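Local coordinates for protein malic enzyme (Entamoeba histolytica, PDB 3NV9) that probably catalyses the oxidative decarboxylation of malate to pyruvate with NAD or NADP as acceptor, working as an entangled dimer, at residues A[123-128]-A[450-455]; A[118-123]-A[357-362]; A[370-375]-A[439-444]; A[189-194]-A[365-370]; A[391-396]-A[414-419]. One frame throughout, in Å; residues are numbered along the deposited sequence.

Contact 1: residues A[123-128]-A[450-455]; sequences LMKYLG and KEARES. With SO4 (sulfate ion), chain E.
Tyr126 and Arg453 carry this cation-pi contact between two crossing helices, 114-128 of the malic enzyme N-terminal domain and the late helix 438-461. The short segments run at 111° to each other, and their axes come within 7.8 Å. The arginine chain crosses the tyrosine side chain at about a right angle and lies over one face of the ring. Its guanidinium plane is tilted 34° from the ring, with CZ of Arg453 4.2 Å from the centroid of Tyr126. The aliphatic part takes a share too, CG of Arg453 making a CH-pi contact with the same ring. A bend at chi3 (68°) turns the guanidinium back over the ring, where NH1 of Arg453 donates to O of Tyr126 at 2.9 Å, from above the carbonyl plane. One residue thus offers both its ring and its carbonyl to one cation. Beside this pair, CB of Ala452 sits 3.7 Å from CE of Lys125, whose ammonium is paired with Asp131. The remaining arginine nitrogens hold a sulfate, probably from the crystallisation liquor, which Gln457 also binds: NE of Arg453 reaches sulfate O3 at 2.6 Å, and NH2 of Arg453 donates almost straight to O4.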
# COMPACT_ATOMS: atom_id res chain seq x y z
N LEU A 123 -5.20 -10.57 6.63
CA LEU A 123 -6.50 -10.89 7.29
C LEU A 123 -7.61 -9.90 6.97
O LEU A 123 -8.80 -10.25 6.95
CB LEU A 123 -6.36 -10.98 8.80
CG LEU A 123 -5.46 -12.08 9.36
CD1 LEU A 123 -5.31 -11.95 10.92
CD2 LEU A 123 -5.90 -13.49 8.90
N MET A 124 -7.25 -8.65 6.79
CA MET A 124 -8.31 -7.67 6.44
C MET A 124 -8.92 -8.03 5.08
O MET A 124 -10.12 -7.85 4.83
CB MET A 124 -7.74 -6.27 6.42
CG MET A 124 -7.68 -5.70 7.86
SD MET A 124 -6.74 -4.20 7.81
CE MET A 124 -6.26 -4.06 9.56
N LYS A 125 -8.09 -8.54 4.19
CA LYS A 125 -8.61 -8.89 2.89
C LYS A 125 -9.44 -10.16 2.98
O LYS A 125 -10.57 -10.16 2.54
CB LYS A 125 -7.50 -9.05 1.85
CG LYS A 125 -8.07 -9.39 0.48
CD LYS A 125 -8.79 -8.23 -0.15
CE LYS A 125 -9.06 -8.52 -1.62
NZ LYS A 125 -9.53 -7.29 -2.29
N TYR A 126 -8.88 -11.21 3.58
CA TYR A 126 -9.48 -12.51 3.54
C TYR A 126 -10.68 -12.72 4.48
O TYR A 126 -11.54 -13.56 4.23
CB TYR A 126 -8.39 -13.55 3.75
CG TYR A 126 -8.79 -14.94 3.35
CD1 TYR A 126 -9.01 -15.26 2.03
CD2 TYR A 126 -8.89 -15.96 4.29
CE1 TYR A 126 -9.35 -16.58 1.64
CE2 TYR A 126 -9.23 -17.27 3.92
CZ TYR A 126 -9.46 -17.56 2.58
OH TYR A 126 -9.84 -18.83 2.16
N LEU A 127 -10.73 -11.96 5.57
CA LEU A 127 -11.83 -12.03 6.53
C LEU A 127 -12.76 -10.84 6.32
O LEU A 127 -13.97 -10.98 6.47
CB LEU A 127 -11.35 -12.02 8.01
CG LEU A 127 -10.27 -13.07 8.34
CD1 LEU A 127 -9.85 -13.04 9.85
CD2 LEU A 127 -10.70 -14.51 7.85
N GLY A 128 -12.19 -9.67 5.99
CA GLY A 128 -13.02 -8.50 5.91
C GLY A 128 -13.35 -7.89 4.55
O GLY A 128 -14.13 -6.93 4.50
N LYS A 450 -16.87 -12.50 0.26
CA LYS A 450 -17.04 -13.59 -0.73
C LYS A 450 -16.23 -13.42 -2.03
O LYS A 450 -15.60 -14.35 -2.50
CB LYS A 450 -18.55 -13.78 -1.04
CG LYS A 450 -18.89 -14.79 -2.15
CD LYS A 450 -20.45 -14.75 -2.48
CE LYS A 450 -20.76 -14.83 -3.99
NZ LYS A 450 -20.28 -13.57 -4.73
N GLU A 451 -16.26 -12.23 -2.62
CA GLU A 451 -15.43 -11.95 -3.78
C GLU A 451 -13.93 -12.08 -3.46
O GLU A 451 -13.14 -12.58 -4.27
CB GLU A 451 -15.71 -10.52 -4.29
CG GLU A 451 -16.86 -10.37 -5.34
CD GLU A 451 -16.82 -11.44 -6.45
OE1 GLU A 451 -15.84 -11.49 -7.24
OE2 GLU A 451 -17.77 -12.28 -6.51
N ALA A 452 -13.53 -11.64 -2.27
CA ALA A 452 -12.11 -11.64 -1.91
C ALA A 452 -11.64 -13.07 -1.68
O ALA A 452 -10.58 -13.47 -2.19
CB ALA A 452 -11.85 -10.76 -0.64
N ARG A 453 -12.45 -13.83 -0.94
CA ARG A 453 -12.15 -15.23 -0.66
C ARG A 453 -12.09 -16.10 -1.90
O ARG A 453 -11.10 -16.85 -2.12
CB ARG A 453 -13.11 -15.80 0.40
CG ARG A 453 -12.96 -15.06 1.71
CD ARG A 453 -13.99 -15.47 2.83
NE ARG A 453 -13.78 -16.84 3.31
CZ ARG A 453 -12.95 -17.17 4.30
NH1 ARG A 453 -12.24 -16.24 4.93
NH2 ARG A 453 -12.85 -18.42 4.69
N GLU A 454 -13.10 -15.94 -2.77
CA GLU A 454 -13.15 -16.69 -4.01
C GLU A 454 -12.07 -16.25 -4.98
O GLU A 454 -11.54 -17.05 -5.73
CB GLU A 454 -14.55 -16.59 -4.66
CG GLU A 454 -15.66 -17.18 -3.80
CD GLU A 454 -17.09 -17.02 -4.41
OE1 GLU A 454 -17.27 -16.34 -5.48
OE2 GLU A 454 -18.03 -17.59 -3.80
N SER A 455 -11.77 -14.97 -5.01
CA SER A 455 -10.63 -14.57 -5.85
C SER A 455 -9.36 -15.25 -5.39
O SER A 455 -8.62 -15.85 -6.19
CB SER A 455 -10.41 -13.08 -5.78
OG SER A 455 -11.50 -12.46 -6.38
S SO4 E . -15.18 -20.04 2.11
O1 SO4 E . -16.60 -19.78 2.31
O2 SO4 E . -15.01 -21.02 1.04
O3 SO4 E . -14.57 -18.74 1.75
O4 SO4 E . -14.55 -20.60 3.31

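Contact 2: residues A[118-123]-A[357-362]; sequences EGKALL and VNNSVG
Leu123 and Ser360 form the close apolar half of this contact, Lys120 and Asn359 its polar, watered half. Together they join helix 114-128 of the N-terminal domain to the loop that leads from strand 345-348 of the NAD-binding domain into helix 363-372. On the packed side, the CD1 methyl of Leu123 rests against CB of Ser360 at 3.5 Å, and the same leucine is packed by Phe363 of its own chain and, from the second subunit, by Phe61. The serine is held by an Asx turn: Ser360 N donates to OD1 of Asn358 at 3.2 Å, in the carbonyl plane and on a lone pair. On the other side the packing gives way to polar groups. The Lys120 chain, bent at chi2 (-79°), crosses the Asn359 side chain at about a right angle and brings NZ to 2.7 Å from OD1 of Asn359. A water accepts from both groups, 2.9 Å from NZ of Lys120 and 3.1 Å from ND2 of Asn359. NZ also has a hydrogen bond with Tyr65 of the second subunit, weak, long ion pairs with Asp193 and Glu168, and a glycerol beside it, probably from the crystallisation liquor. Oxygens from both domains and the second subunit thus surround one lysine nitrogen, an arrangement consistent with the active-site cleft of malic enzymes.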
# COMPACT_ATOMS: atom_id res chain seq x y z
N GLU A 118 1.88 -7.08 7.80
CA GLU A 118 1.46 -7.82 6.59
C GLU A 118 0.41 -8.94 6.87
O GLU A 118 -0.48 -9.17 6.09
CB GLU A 118 2.69 -8.36 5.82
CG GLU A 118 2.35 -8.57 4.40
CD GLU A 118 3.48 -9.09 3.56
OE1 GLU A 118 3.20 -9.54 2.40
OE2 GLU A 118 4.62 -9.07 4.04
N GLY A 119 0.55 -9.64 8.00
CA GLY A 119 -0.44 -10.65 8.41
C GLY A 119 -1.76 -9.97 8.70
O GLY A 119 -2.80 -10.49 8.33
N LYS A 120 -1.73 -8.80 9.32
CA LYS A 120 -2.98 -8.00 9.55
C LYS A 120 -3.60 -7.62 8.20
O LYS A 120 -4.80 -7.72 8.04
CB LYS A 120 -2.74 -6.68 10.34
CG LYS A 120 -2.13 -6.78 11.74
CD LYS A 120 -3.15 -7.20 12.77
CE LYS A 120 -2.46 -7.17 14.16
NZ LYS A 120 -3.45 -7.55 15.28
N ALA A 121 -2.78 -7.17 7.25
CA ALA A 121 -3.33 -6.74 5.99
C ALA A 121 -3.91 -7.96 5.30
O ALA A 121 -4.94 -7.83 4.66
CB ALA A 121 -2.27 -6.13 5.13
N LEU A 122 -3.20 -9.12 5.38
CA LEU A 122 -3.64 -10.37 4.75
C LEU A 122 -5.05 -10.70 5.31
O LEU A 122 -6.00 -11.00 4.54
CB LEU A 122 -2.66 -11.54 5.05
CG LEU A 122 -3.20 -12.96 4.76
CD1 LEU A 122 -3.35 -13.20 3.20
CD2 LEU A 122 -2.40 -14.14 5.39
N LEU A 123 -5.20 -10.57 6.63
CA LEU A 123 -6.50 -10.89 7.29
C LEU A 123 -7.61 -9.90 6.97
O LEU A 123 -8.80 -10.25 6.95
CB LEU A 123 -6.36 -10.98 8.80
CG LEU A 123 -5.46 -12.08 9.36
CD1 LEU A 123 -5.31 -11.95 10.92
CD2 LEU A 123 -5.90 -13.49 8.90
N VAL A 357 -8.73 -15.66 21.61
CA VAL A 357 -9.26 -14.37 21.90
C VAL A 357 -8.20 -13.41 21.39
O VAL A 357 -7.18 -13.15 22.10
CB VAL A 357 -9.48 -14.27 23.40
CG1 VAL A 357 -9.71 -12.80 23.85
CG2 VAL A 357 -10.65 -15.16 23.79
N ASN A 358 -8.41 -12.94 20.16
CA ASN A 358 -7.43 -12.14 19.41
C ASN A 358 -8.22 -11.16 18.52
O ASN A 358 -9.28 -11.56 17.96
CB ASN A 358 -6.57 -13.07 18.51
CG ASN A 358 -5.36 -12.37 17.89
OD1 ASN A 358 -5.47 -11.50 16.98
ND2 ASN A 358 -4.15 -12.74 18.41
N ASN A 359 -7.74 -9.92 18.39
CA ASN A 359 -8.43 -8.94 17.56
C ASN A 359 -8.75 -9.33 16.07
O ASN A 359 -9.60 -8.71 15.47
CB ASN A 359 -7.78 -7.56 17.64
CG ASN A 359 -6.27 -7.55 17.30
OD1 ASN A 359 -5.86 -8.16 16.33
ND2 ASN A 359 -5.46 -6.79 18.08
N SER A 360 -8.03 -10.32 15.51
CA SER A 360 -8.23 -10.77 14.16
C SER A 360 -9.67 -11.23 13.94
O SER A 360 -10.16 -11.32 12.84
CB SER A 360 -7.29 -11.94 13.85
OG SER A 360 -7.52 -13.06 14.71
N VAL A 361 -10.34 -11.50 15.04
CA VAL A 361 -11.71 -11.92 15.02
C VAL A 361 -12.73 -10.75 15.29
O VAL A 361 -13.96 -10.96 15.39
CB VAL A 361 -11.76 -13.24 15.87
CG1 VAL A 361 -12.44 -13.13 17.14
CG2 VAL A 361 -12.13 -14.43 15.01
N GLY A 362 -12.22 -9.51 15.35
CA GLY A 362 -13.05 -8.31 15.54
C GLY A 362 -12.66 -7.20 14.58
O GLY A 362 -13.52 -6.58 13.96
O HOH W 1 -2.62 -5.83 17.47

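Contact 3: residues A[370-375]-A[439-444]; sequences ALIVRA and QQVYDI
A Schellman motif ends helix 363-372, and the last turn before it packs against helix 438-461 through aliphatic side chains. Arg374, with positive phi, is the C-prime residue of the motif: Ala375 N bonds back to Ala370 O at 2.9 Å, while the bond from Arg374 N to Leu371 O is weak. Ile372 makes most of the contact. Its CA-CB bond is directed at the neighbouring helix, and its two branches go to different partners. CG2, anti to the backbone N, approaches CG2 of Val441 at 3.9 Å, with CG1 of the same valine almost as near. The longer branch runs past Ile444 in the opposite direction to that side chain, placing CD1 of Ile372 3.6 Å from CG2 of Ile444. Val373, just past the helix end, adds a looser touch, its CG1 4.2 Å from CG2 of Val441. Ala422 of helix 413-428 also packs against both valines. No hydrogen bond crosses between the segments, which implies that dispersion and the burial of methyl groups hold them together, while the polar groups of the helix end are bonded within the Schellman turn and to Arg432.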
# COMPACT_ATOMS: atom_id res chain seq x y z
N ALA A 370 -17.27 0.22 9.47
CA ALA A 370 -16.95 1.64 9.52
C ALA A 370 -16.72 2.25 8.16
O ALA A 370 -17.05 3.41 7.95
CB ALA A 370 -15.76 1.90 10.44
N LEU A 371 -16.11 1.48 7.26
CA LEU A 371 -15.82 1.92 5.91
C LEU A 371 -17.11 2.10 5.09
O LEU A 371 -17.25 3.08 4.30
CB LEU A 371 -14.86 0.95 5.21
CG LEU A 371 -13.36 0.99 5.58
CD1 LEU A 371 -12.62 -0.08 4.81
CD2 LEU A 371 -12.73 2.41 5.26
N ILE A 372 -18.07 1.19 5.27
CA ILE A 372 -19.28 1.18 4.43
C ILE A 372 -20.14 2.44 4.62
O ILE A 372 -20.55 3.08 3.68
CB ILE A 372 -20.07 -0.13 4.64
CG1 ILE A 372 -19.49 -1.25 3.71
CG2 ILE A 372 -21.52 0.12 4.39
CD1 ILE A 372 -19.78 -2.68 4.14
N VAL A 373 -20.37 2.81 5.87
CA VAL A 373 -21.18 3.98 6.23
C VAL A 373 -20.29 5.20 6.56
O VAL A 373 -20.77 6.19 7.13
CB VAL A 373 -22.07 3.67 7.46
CG1 VAL A 373 -23.12 2.62 7.13
CG2 VAL A 373 -21.19 3.21 8.65
N ARG A 374 -18.99 5.10 6.25
CA ARG A 374 -18.10 6.24 6.45
C ARG A 374 -18.17 6.82 7.89
O ARG A 374 -18.33 8.00 8.08
CB ARG A 374 -18.38 7.33 5.38
CG ARG A 374 -18.05 6.86 3.94
CD ARG A 374 -17.90 8.03 2.99
NE ARG A 374 -17.07 9.07 3.62
CZ ARG A 374 -17.25 10.38 3.52
NH1 ARG A 374 -18.26 10.88 2.80
NH2 ARG A 374 -16.42 11.19 4.18
N ALA A 375 -18.01 5.97 8.89
CA ALA A 375 -17.92 6.47 10.24
C ALA A 375 -16.69 7.33 10.38
O ALA A 375 -15.60 7.03 9.84
CB ALA A 375 -17.90 5.37 11.28
N GLN A 439 -29.66 -4.89 6.43
CA GLN A 439 -29.51 -5.86 5.35
C GLN A 439 -28.65 -5.30 4.22
O GLN A 439 -27.87 -6.03 3.62
CB GLN A 439 -30.88 -6.32 4.82
CG GLN A 439 -30.78 -7.45 3.79
CD GLN A 439 -30.22 -8.75 4.39
OE1 GLN A 439 -30.79 -9.35 5.36
NE2 GLN A 439 -29.08 -9.19 3.83
N GLN A 440 -28.84 -4.03 3.89
CA GLN A 440 -28.08 -3.43 2.80
C GLN A 440 -26.59 -3.43 3.13
O GLN A 440 -25.77 -3.61 2.23
CB GLN A 440 -28.51 -1.98 2.49
CG GLN A 440 -29.92 -1.86 1.87
CD GLN A 440 -30.41 -0.42 1.90
OE1 GLN A 440 -30.23 0.26 2.89
NE2 GLN A 440 -31.03 0.05 0.79
N VAL A 441 -26.25 -3.23 4.40
CA VAL A 441 -24.85 -3.15 4.82
C VAL A 441 -24.26 -4.53 4.85
O VAL A 441 -23.17 -4.74 4.33
CB VAL A 441 -24.68 -2.41 6.18
CG1 VAL A 441 -23.24 -2.60 6.76
CG2 VAL A 441 -24.91 -0.97 5.95
N TYR A 442 -25.03 -5.48 5.39
CA TYR A 442 -24.67 -6.90 5.40
C TYR A 442 -24.37 -7.34 4.01
O TYR A 442 -23.32 -7.98 3.76
CB TYR A 442 -25.78 -7.77 6.07
CG TYR A 442 -25.38 -9.25 6.22
CD1 TYR A 442 -24.91 -9.77 7.46
CD2 TYR A 442 -25.45 -10.11 5.13
CE1 TYR A 442 -24.56 -11.09 7.59
CE2 TYR A 442 -25.08 -11.43 5.24
CZ TYR A 442 -24.64 -11.90 6.45
OH TYR A 442 -24.29 -13.20 6.47
N ASP A 443 -25.27 -6.99 3.07
CA ASP A 443 -25.13 -7.43 1.67
C ASP A 443 -23.80 -6.96 1.03
O ASP A 443 -23.13 -7.71 0.28
CB ASP A 443 -26.24 -6.85 0.81
CG ASP A 443 -27.61 -7.54 1.03
OD1 ASP A 443 -27.68 -8.61 1.67
OD2 ASP A 443 -28.62 -6.98 0.49
N ILE A 444 -23.42 -5.72 1.32
CA ILE A 444 -22.21 -5.14 0.75
C ILE A 444 -21.00 -5.85 1.35
O ILE A 444 -20.02 -6.12 0.66
CB ILE A 444 -22.17 -3.63 1.06
CG1 ILE A 444 -23.34 -2.90 0.38
CG2 ILE A 444 -20.82 -2.98 0.67
CD1 ILE A 444 -23.48 -1.37 0.76

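Contact 4: residues A[189-194]-A[365-370]; sequences PVWHDD and GILKGA
Trp191 meets Ile366 and Leu367 where strand 190-192, at the border of the parallel four-stranded sheet, faces helix 363-372. The CH-pi interaction comes first. Ile366 stands over a face of the indole, its CG2 4.2 Å from the centroid of the six-membered ring and 25° off the normal. The isoleucine lies at about a right angle to the tryptophan side chain, and because CG2 is anti to the backbone N while CG1 takes the place beside it, both branches reach the benzo end. Plain apolar contact follows: CD1 of Ile366 touches CH2 of Trp191 at 3.8 Å. Leu367 comes at the pyrrole end from an oblique direction, with its CD2 3.7 Å from NE1 of Trp191 and 4.2 Å from CD1 of that ring. The two helix neighbours therefore divide the indole between them. A third kind of contact stays within 189-194, where CA of Asp193 lies over an indole face, 4.1 Å above the plane. Further cover comes from Phe363 and Ile378, while backbone bonds to Leu167 tie the strand to its sheet partner 164-167. With no hydrogen bond between the two segments, the chemistry is that of a buried aromatic plate against branched aliphatic chains, joining the sheet to the helix by shape and dispersion and without directional polar bonds.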
# COMPACT_ATOMS: atom_id res chain seq x y z
N PRO A 189 -11.67 7.85 9.77
CA PRO A 189 -11.56 7.19 11.06
C PRO A 189 -10.15 6.64 11.36
O PRO A 189 -9.56 5.94 10.52
CB PRO A 189 -12.54 6.00 10.93
CG PRO A 189 -12.61 5.74 9.50
CD PRO A 189 -12.58 7.13 8.87
N VAL A 190 -9.68 6.95 12.58
CA VAL A 190 -8.43 6.46 13.12
C VAL A 190 -8.68 5.75 14.44
O VAL A 190 -9.37 6.29 15.32
CB VAL A 190 -7.40 7.63 13.35
CG1 VAL A 190 -6.05 7.11 13.94
CG2 VAL A 190 -7.17 8.30 12.05
N TRP A 191 -8.13 4.56 14.59
CA TRP A 191 -8.34 3.80 15.80
C TRP A 191 -7.06 3.02 16.04
O TRP A 191 -6.20 2.99 15.18
CB TRP A 191 -9.60 2.93 15.69
CG TRP A 191 -9.40 1.59 15.09
CD1 TRP A 191 -8.66 1.29 13.98
CD2 TRP A 191 -9.97 0.33 15.54
NE1 TRP A 191 -8.73 -0.07 13.72
CE2 TRP A 191 -9.51 -0.68 14.67
CE3 TRP A 191 -10.82 -0.04 16.60
CZ2 TRP A 191 -9.87 -2.03 14.83
CZ3 TRP A 191 -11.19 -1.38 16.75
CH2 TRP A 191 -10.71 -2.35 15.88
N HIS A 192 -6.94 2.39 17.19
CA HIS A 192 -5.75 1.66 17.56
C HIS A 192 -6.24 0.22 17.89
O HIS A 192 -6.96 -0.02 18.84
CB HIS A 192 -5.01 2.44 18.69
CG HIS A 192 -3.83 1.73 19.29
ND1 HIS A 192 -3.13 0.72 18.65
CD2 HIS A 192 -3.18 1.92 20.46
CE1 HIS A 192 -2.15 0.29 19.42
NE2 HIS A 192 -2.15 1.00 20.53
N ASP A 193 -5.90 -0.73 17.00
CA ASP A 193 -6.42 -2.09 17.05
C ASP A 193 -6.16 -2.68 18.43
O ASP A 193 -7.05 -3.27 19.02
CB ASP A 193 -5.72 -2.92 15.96
CG ASP A 193 -6.38 -4.28 15.69
OD1 ASP A 193 -7.52 -4.53 16.16
OD2 ASP A 193 -5.72 -5.12 15.02
N ASP A 194 -4.95 -2.51 18.97
CA ASP A 194 -4.65 -3.00 20.34
C ASP A 194 -5.52 -2.40 21.45
O ASP A 194 -5.59 -2.97 22.53
CB ASP A 194 -3.20 -2.74 20.69
CG ASP A 194 -2.30 -3.36 19.73
OD1 ASP A 194 -2.01 -4.57 19.89
OD2 ASP A 194 -1.89 -2.64 18.80
N GLY A 365 -14.37 -7.00 10.82
CA GLY A 365 -15.79 -6.63 10.91
C GLY A 365 -15.94 -5.18 11.34
O GLY A 365 -16.70 -4.45 10.73
N ILE A 366 -15.21 -4.76 12.36
CA ILE A 366 -15.23 -3.32 12.75
C ILE A 366 -14.88 -2.36 11.59
O ILE A 366 -15.65 -1.46 11.26
CB ILE A 366 -14.40 -3.07 14.04
CG1 ILE A 366 -15.01 -3.84 15.19
CG2 ILE A 366 -14.32 -1.59 14.42
CD1 ILE A 366 -14.04 -4.04 16.44
N LEU A 367 -13.72 -2.54 10.98
CA LEU A 367 -13.31 -1.66 9.92
C LEU A 367 -14.30 -1.76 8.74
O LEU A 367 -14.62 -0.75 8.11
CB LEU A 367 -11.87 -1.99 9.45
CG LEU A 367 -10.80 -1.63 10.50
CD1 LEU A 367 -9.51 -2.45 10.42
CD2 LEU A 367 -10.49 -0.10 10.44
N LYS A 368 -14.72 -2.96 8.38
CA LYS A 368 -15.52 -3.07 7.20
C LYS A 368 -16.81 -2.25 7.42
O LYS A 368 -17.26 -1.51 6.53
CB LYS A 368 -15.88 -4.54 6.88
CG LYS A 368 -16.61 -4.73 5.54
CD LYS A 368 -15.74 -4.34 4.34
CE LYS A 368 -16.45 -4.57 3.01
NZ LYS A 368 -15.63 -4.01 1.91
N GLY A 369 -17.39 -2.39 8.62
CA GLY A 369 -18.63 -1.68 8.96
C GLY A 369 -18.38 -0.20 8.86
O GLY A 369 -19.19 0.56 8.25
N ALA A 370 -17.27 0.22 9.47
CA ALA A 370 -16.95 1.64 9.52
C ALA A 370 -16.72 2.25 8.16
O ALA A 370 -17.05 3.41 7.95
CB ALA A 370 -15.76 1.90 10.44

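Contact 5: residues A[391-396]-A[414-419]; sequences AEFAEK and FPKEAA
Within segments 391-396 and 414-419 of helices 380-396 and 413-428, the nearest CA atoms, those of Phe393 and Lys416, are 8.2 Å apart, so the distance is spanned by side chains. Lys416 does most of the spanning. Its CG is anti to the backbone N (chi1 168°), and the chain stays extended through chi3, carrying the methylenes out to the other helix before the last torsion, chi4 at 76°, turns the ammonium aside. The methylenes meet Phe393 where its side chain leaves the backbone: CD of Lys416 is 4.0 Å from CB of Phe393 and 4.1 Å from its CD1. This CD meets the phenyl ring at its edge, near the ring plane, and not over a face. One atom further along, CE of Lys416 comes within 3.9 Å of the backbone N of Phe393. The two side chains run obliquely to each other, and Glu410 packs on the phenylalanine as well, while Ala389 of helix 380-396 touches the lysine. At its charged end Lys416 faces Glu392, but NZ and OE1 of that glutamate stay 4.2 Å apart, beyond a salt bridge. A water to one side bridges them, donating to OE1 of Glu392 at 2.8 Å and accepting from NZ of Lys416 at 2.8 Å. The chemistry implies a division of labour along one lysine: its methylenes supply the apolar contact between the helices, and its ammonium is coupled to the carboxylate through water, an attraction probably softened by that separation and by the partly exposed setting.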
# COMPACT_ATOMS: atom_id res chain seq x y z
N ALA A 391 -19.96 -12.76 19.80
CA ALA A 391 -20.40 -13.68 20.84
C ALA A 391 -21.70 -14.38 20.42
O ALA A 391 -21.80 -15.57 20.57
CB ALA A 391 -20.61 -12.92 22.09
N GLU A 392 -22.68 -13.65 19.88
CA GLU A 392 -23.96 -14.27 19.46
C GLU A 392 -23.76 -15.22 18.26
O GLU A 392 -24.33 -16.29 18.23
CB GLU A 392 -25.01 -13.22 19.13
CG GLU A 392 -25.27 -12.22 20.24
CD GLU A 392 -26.12 -11.02 19.79
OE1 GLU A 392 -26.42 -10.89 18.57
OE2 GLU A 392 -26.50 -10.20 20.66
N PHE A 393 -22.91 -14.85 17.30
CA PHE A 393 -22.60 -15.73 16.17
C PHE A 393 -22.09 -17.05 16.71
O PHE A 393 -22.53 -18.14 16.27
CB PHE A 393 -21.54 -15.15 15.23
CG PHE A 393 -21.20 -16.05 14.08
CD1 PHE A 393 -21.83 -15.89 12.87
CD2 PHE A 393 -20.28 -17.09 14.24
CE1 PHE A 393 -21.53 -16.73 11.81
CE2 PHE A 393 -19.99 -17.95 13.17
CZ PHE A 393 -20.60 -17.77 11.99
N ALA A 394 -21.19 -16.96 17.68
CA ALA A 394 -20.65 -18.19 18.27
C ALA A 394 -21.72 -19.01 19.01
O ALA A 394 -21.79 -20.24 18.83
CB ALA A 394 -19.38 -17.90 19.20
N GLU A 395 -22.52 -18.35 19.85
CA GLU A 395 -23.56 -19.05 20.60
C GLU A 395 -24.61 -19.75 19.72
O GLU A 395 -25.07 -20.80 20.10
CB GLU A 395 -24.26 -18.09 21.56
CG GLU A 395 -25.48 -18.69 22.22
CD GLU A 395 -26.11 -17.74 23.21
OE1 GLU A 395 -26.04 -16.48 23.01
OE2 GLU A 395 -26.68 -18.25 24.21
N LYS A 396 -24.98 -19.17 18.57
CA LYS A 396 -25.91 -19.79 17.61
C LYS A 396 -25.45 -21.17 17.05
O LYS A 396 -26.27 -22.05 16.80
CB LYS A 396 -26.04 -18.88 16.40
CG LYS A 396 -27.40 -18.48 16.03
CD LYS A 396 -27.70 -17.07 16.59
CE LYS A 396 -29.20 -16.72 16.43
NZ LYS A 396 -29.76 -15.91 17.62
N PHE A 414 -18.05 -12.05 9.87
CA PHE A 414 -17.61 -10.69 9.61
C PHE A 414 -18.62 -9.76 8.93
O PHE A 414 -18.65 -8.62 9.28
CB PHE A 414 -16.23 -10.67 8.98
CG PHE A 414 -15.27 -11.49 9.74
CD1 PHE A 414 -14.75 -11.00 10.93
CD2 PHE A 414 -14.98 -12.77 9.33
CE1 PHE A 414 -13.92 -11.82 11.71
CE2 PHE A 414 -14.12 -13.58 10.06
CZ PHE A 414 -13.59 -13.11 11.28
N PRO A 415 -19.45 -10.26 8.02
CA PRO A 415 -20.53 -9.38 7.52
C PRO A 415 -21.53 -9.08 8.60
O PRO A 415 -22.13 -8.00 8.61
CB PRO A 415 -21.16 -10.18 6.33
CG PRO A 415 -20.71 -11.61 6.58
CD PRO A 415 -19.36 -11.52 7.27
N LYS A 416 -21.70 -10.00 9.55
CA LYS A 416 -22.58 -9.70 10.65
C LYS A 416 -21.96 -8.60 11.57
O LYS A 416 -22.66 -7.61 11.93
CB LYS A 416 -22.90 -10.99 11.40
CG LYS A 416 -23.57 -10.83 12.71
CD LYS A 416 -23.60 -12.20 13.38
CE LYS A 416 -24.27 -12.16 14.78
NZ LYS A 416 -25.79 -12.08 14.57
N GLU A 417 -20.68 -8.75 11.94
CA GLU A 417 -19.98 -7.64 12.65
C GLU A 417 -20.15 -6.35 11.88
O GLU A 417 -20.46 -5.34 12.45
CB GLU A 417 -18.48 -7.89 12.90
CG GLU A 417 -18.22 -8.97 13.92
CD GLU A 417 -16.76 -9.25 14.18
OE1 GLU A 417 -15.91 -8.83 13.38
OE2 GLU A 417 -16.44 -9.89 15.20
N ALA A 418 -19.99 -6.40 10.56
CA ALA A 418 -19.94 -5.18 9.79
C ALA A 418 -21.29 -4.46 9.87
O ALA A 418 -21.33 -3.24 10.02
CB ALA A 418 -19.58 -5.50 8.33
N ALA A 419 -22.38 -5.24 9.75
CA ALA A 419 -23.72 -4.65 9.75
C ALA A 419 -24.09 -4.15 11.12
O ALA A 419 -24.63 -3.06 11.25
CB ALA A 419 -24.76 -5.67 9.20
O HOH W 2 -27.27 -12.92 16.80

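Overall arrangement
Three helices tie the set together. Helix 114-128 serves contacts 1 and 2, which share Leu123 and have centres 12 Å apart; helix 363-372 serves contacts 3 and 4, which share Ala370; and helix 438-461 runs from contact 3 to contact 1, their centres 16 Å apart. Contacts 2 and 4 meet through a long, weak ion pair, NZ of Lys120 being 3.3 Å from OD2 of Asp193, a meeting consistent with the catalytic cleft of the family. Contact 5 packs beside contact 3, where Tyr442 lies on Pro415, and beside contact 4 through Ala418. The second subunit touches contacts 1 and 2 alone. The sodium ion, bound at Thr348, Arg350 and Pro354, is about 10 Å from the Ser360 side chain of contact 2.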